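Local structure of proteasome activator protein PA26 (Trypanosoma brucei, 1YAR) at residues E92-V97 and K121-L126. The protein probably docks as a ring of subunits on the end of the 20S proteasome and promotes opening of its gate, like other 11S activators. Numbering follows the deposited sequence.
Sequences ETIRTV and KIIDEL
The turn of helix that carries Arg95, which salt-bridges Asp124 across the contact, is tied at Glu92 O, a carbonyl oxygen gripped twice by Thr96. The backbone Thr96 N reaches Glu92 O at 2.9 Å, and the hydroxyl Thr96 OG1 also comes to 2.9 Å from Glu92 O, arriving from the opposite face of the carbonyl with a tilt of 28° from its plane.

One residue earlier, Arg95 is modelled in two conformers. In the one described here, CG leaves anti to the backbone N (chi1 -159°) and the chain kinks at the next two bonds, bringing the guanidinium across to Asp124. In that pose Asp124 OD1 sits over one face of the guanidinium, with the carboxylate plane turned 75° from it. The bridge runs between Arg95 NH1 and Asp124 OD1, but their modelled separation is too short to be trusted, so the detailed pose is doubtful. Glu92 extends the charge network more loosely, with OE1 a long 3.9 Å from Arg95 NE. Its carboxylate is also held from a second subunit, by Thr209 and His206 of that chain.

Segments 92-97 and 121-126 run obliquely antiparallel, on helices 71-99 and 111-130, neighbours in the four-helix bundle of the 11S activator subunit; their closest CA pair is Arg95 CA and Ile123 CA, at 7.2 Å. Beside the charged pair the contact turns apolar. Ile123 is extended, CD1 continuing the chain away from CA to end 3.5 Å from the branch methyl CG2 of Ile94, and the two side chains cross at about a right angle. Ile94 is buried and also packs on Val30 and Ile31 of helix 24-57, bringing a third helix into this apolar layer.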
ATOM      1  N   GLU O  92      51.659  44.526 -82.103  1.00 24.66           N
ATOM      2  CA  GLU O  92      52.644  43.537 -81.663  1.00 24.67           C
ATOM      3  C   GLU O  92      53.241  43.875 -80.300  1.00 25.04           C
ATOM      4  O   GLU O  92      53.578  42.975 -79.537  1.00 25.14           O
ATOM      5  CB  GLU O  92      53.745  43.355 -82.706  1.00 25.60           C
ATOM      6  CG  GLU O  92      53.272  42.703 -84.005  1.00 25.70           C
ATOM      7  CD  GLU O  92      53.045  41.203 -83.889  1.00 30.54           C
ATOM      8  OE1 GLU O  92      53.501  40.570 -82.914  1.00 28.47           O
ATOM      9  OE2 GLU O  92      52.401  40.637 -84.797  1.00 33.90           O
ATOM     10  N   THR O  93      53.362  45.172 -79.996  1.00 24.83           N
ATOM     11  CA  THR O  93      53.756  45.611 -78.662  1.00 25.04           C
ATOM     12  C   THR O  93      52.733  45.142 -77.632  1.00 24.68           C
ATOM     13  O   THR O  93      53.112  44.585 -76.598  1.00 24.37           O
ATOM     14  CB  THR O  93      53.910  47.143 -78.653  1.00 25.48           C
ATOM     15  OG1 THR O  93      54.999  47.486 -79.524  1.00 26.42           O
ATOM     16  CG2 THR O  93      54.314  47.665 -77.269  1.00 26.75           C
ATOM     17  N   ILE O  94      51.445  45.357 -77.904  1.00 24.16           N
ATOM     18  CA  ILE O  94      50.418  44.905 -76.950  1.00 24.24           C
ATOM     19  C   ILE O  94      50.456  43.390 -76.808  1.00 23.55           C
ATOM     20  O   ILE O  94      50.376  42.866 -75.703  1.00 23.17           O
ATOM     21  CB  ILE O  94      49.007  45.377 -77.308  1.00 24.12           C
ATOM     22  CG1 ILE O  94      48.964  46.905 -77.430  1.00 25.07           C
ATOM     23  CG2 ILE O  94      48.027  44.894 -76.209  1.00 24.90           C
ATOM     24  CD1 ILE O  94      47.639  47.463 -77.971  1.00 24.92           C
ATOM     25  N   ARG O  95      50.573  42.717 -77.948  0.50 24.03           N
ATOM     26  CA  ARG O  95      50.634  41.275 -78.013  0.50 24.58           C
ATOM     27  C   ARG O  95      51.723  40.775 -77.077  0.50 24.47           C
ATOM     28  O   ARG O  95      51.484  39.893 -76.253  0.50 23.92           O
ATOM     29  CB  ARG O  95      50.928  40.869 -79.458  0.50 24.96           C
ATOM     30  CG  ARG O  95      50.552  39.473 -79.840  0.50 27.39           C
ATOM     31  CD  ARG O  95      50.011  39.386 -81.278  0.50 30.43           C
ATOM     32  NE  ARG O  95      50.503  38.209 -81.989  0.50 33.58           N
ATOM     33  CZ  ARG O  95      50.024  36.978 -81.837  0.50 34.90           C
ATOM     34  NH1 ARG O  95      49.022  36.749 -80.999  0.50 36.90           N
ATOM     35  NH2 ARG O  95      50.541  35.975 -82.535  0.50 35.70           N
ATOM     36  N   THR O  96      52.913  41.370 -77.201  1.00 24.12           N
ATOM     37  CA  THR O  96      54.092  40.981 -76.424  1.00 23.94           C
ATOM     38  C   THR O  96      53.843  41.156 -74.930  1.00 23.23           C
ATOM     39  O   THR O  96      54.141  40.267 -74.158  1.00 22.83           O
ATOM     40  CB  THR O  96      55.318  41.815 -76.865  1.00 24.08           C
ATOM     41  OG1 THR O  96      55.664  41.437 -78.193  1.00 23.88           O
ATOM     42  CG2 THR O  96      56.571  41.431 -76.041  1.00 24.95           C
ATOM     43  N   VAL O  97      53.297  42.304 -74.546  1.00 23.03           N
ATOM     44  CA  VAL O  97      53.024  42.614 -73.130  1.00 23.01           C
ATOM     45  C   VAL O  97      52.134  41.528 -72.511  1.00 23.13           C
ATOM     46  O   VAL O  97      52.383  41.030 -71.389  1.00 22.50           O
ATOM     47  CB  VAL O  97      52.363  43.992 -72.994  1.00 22.09           C
ATOM     48  CG1 VAL O  97      51.776  44.204 -71.593  1.00 22.41           C
ATOM     49  CG2 VAL O  97      53.360  45.113 -73.346  1.00 23.35           C
ATOM     50  N   LYS O 121      43.129  37.213 -78.990  1.00 24.88           N
ATOM     51  CA  LYS O 121      42.289  36.841 -80.126  1.00 26.24           C
ATOM     52  C   LYS O 121      41.843  38.062 -80.949  1.00 24.61           C
ATOM     53  O   LYS O 121      41.955  38.046 -82.179  1.00 24.84           O
ATOM     54  CB  LYS O 121      41.060  36.025 -79.663  1.00 26.62           C
ATOM     55  CG  LYS O 121      40.202  35.514 -80.828  1.00 29.75           C
ATOM     56  CD  LYS O 121      38.966  34.737 -80.348  1.00 30.61           C
ATOM     57  CE  LYS O 121      38.297  34.034 -81.549  1.00 38.74           C
ATOM     58  NZ  LYS O 121      36.831  33.818 -81.314  1.00 42.51           N
ATOM     59  N   ILE O 122      41.360  39.113 -80.286  0.50 24.53           N
ATOM     60  CA  ILE O 122      40.902  40.301 -81.017  0.50 24.47           C
ATOM     61  C   ILE O 122      42.067  41.091 -81.632  0.50 24.29           C
ATOM     62  O   ILE O 122      41.909  41.714 -82.681  0.50 23.93           O
ATOM     63  CB  ILE O 122      39.970  41.221 -80.175  0.50 25.09           C
ATOM     64  CG1 ILE O 122      40.762  42.103 -79.213  0.50 24.54           C
ATOM     65  CG2 ILE O 122      38.907  40.415 -79.449  0.50 25.24           C
ATOM     66  CD1 ILE O 122      39.933  43.199 -78.576  0.50 25.42           C
ATOM     67  N   ILE O 123      43.232  41.054 -80.992  1.00 23.71           N
ATOM     68  CA  ILE O 123      44.426  41.689 -81.589  1.00 24.87           C
ATOM     69  C   ILE O 123      44.922  40.888 -82.786  1.00 25.42           C
ATOM     70  O   ILE O 123      45.277  41.464 -83.814  1.00 25.40           O
ATOM     71  CB  ILE O 123      45.538  41.962 -80.567  1.00 25.11           C
ATOM     72  CG1 ILE O 123      45.010  42.930 -79.504  1.00 26.11           C
ATOM     73  CG2 ILE O 123      46.679  42.731 -81.244  1.00 25.13           C
ATOM     74  CD1 ILE O 123      45.884  43.028 -78.285  1.00 29.21           C
ATOM     75  N   ASP O 124      44.914  39.561 -82.666  1.00 26.31           N
ATOM     76  CA  ASP O 124      45.167  38.688 -83.821  1.00 27.89           C
ATOM     77  C   ASP O 124      44.240  38.960 -85.013  1.00 27.67           C
ATOM     78  O   ASP O 124      44.701  39.021 -86.164  1.00 27.15           O
ATOM     79  CB  ASP O 124      45.026  37.224 -83.422  1.00 28.57           C
ATOM     80  CG  ASP O 124      46.183  36.729 -82.578  1.00 33.49           C
ATOM     81  OD1 ASP O 124      47.247  37.402 -82.535  1.00 36.09           O
ATOM     82  OD2 ASP O 124      46.112  35.661 -81.909  1.00 36.64           O
ATOM     83  N   GLU O 125      42.939  39.080 -84.738  1.00 28.07           N
ATOM     84  CA  GLU O 125      41.955  39.428 -85.770  1.00 28.91           C
ATOM     85  C   GLU O 125      42.291  40.772 -86.415  1.00 27.23           C
ATOM     86  O   GLU O 125      42.223  40.916 -87.634  1.00 26.47           O
ATOM     87  CB  GLU O 125      40.528  39.488 -85.199  1.00 28.80           C
ATOM     88  CG  GLU O 125      39.445  39.536 -86.289  1.00 32.37           C
ATOM     89  CD  GLU O 125      38.032  39.782 -85.765  1.00 33.97           C
ATOM     90  OE1 GLU O 125      37.803  39.685 -84.531  1.00 40.77           O
ATOM     91  OE2 GLU O 125      37.142  40.098 -86.590  1.00 39.84           O
ATOM     92  N   LEU O 126      42.639  41.755 -85.595  1.00 26.18           N
ATOM     93  CA  LEU O 126      43.094  43.043 -86.127  1.00 25.70           C
ATOM     94  C   LEU O 126      44.268  42.874 -87.092  1.00 25.81           C
ATOM     95  O   LEU O 126      44.239  43.406 -88.203  1.00 25.44           O
ATOM     96  CB  LEU O 126      43.443  44.015 -84.991  1.00 26.00           C
ATOM     97  CG  LEU O 126      44.212  45.296 -85.345  1.00 26.36           C
ATOM     98  CD1 LEU O 126      43.352  46.207 -86.199  1.00 27.66           C
ATOM     99  CD2 LEU O 126      44.636  46.021 -84.070  1.00 26.22           C
TER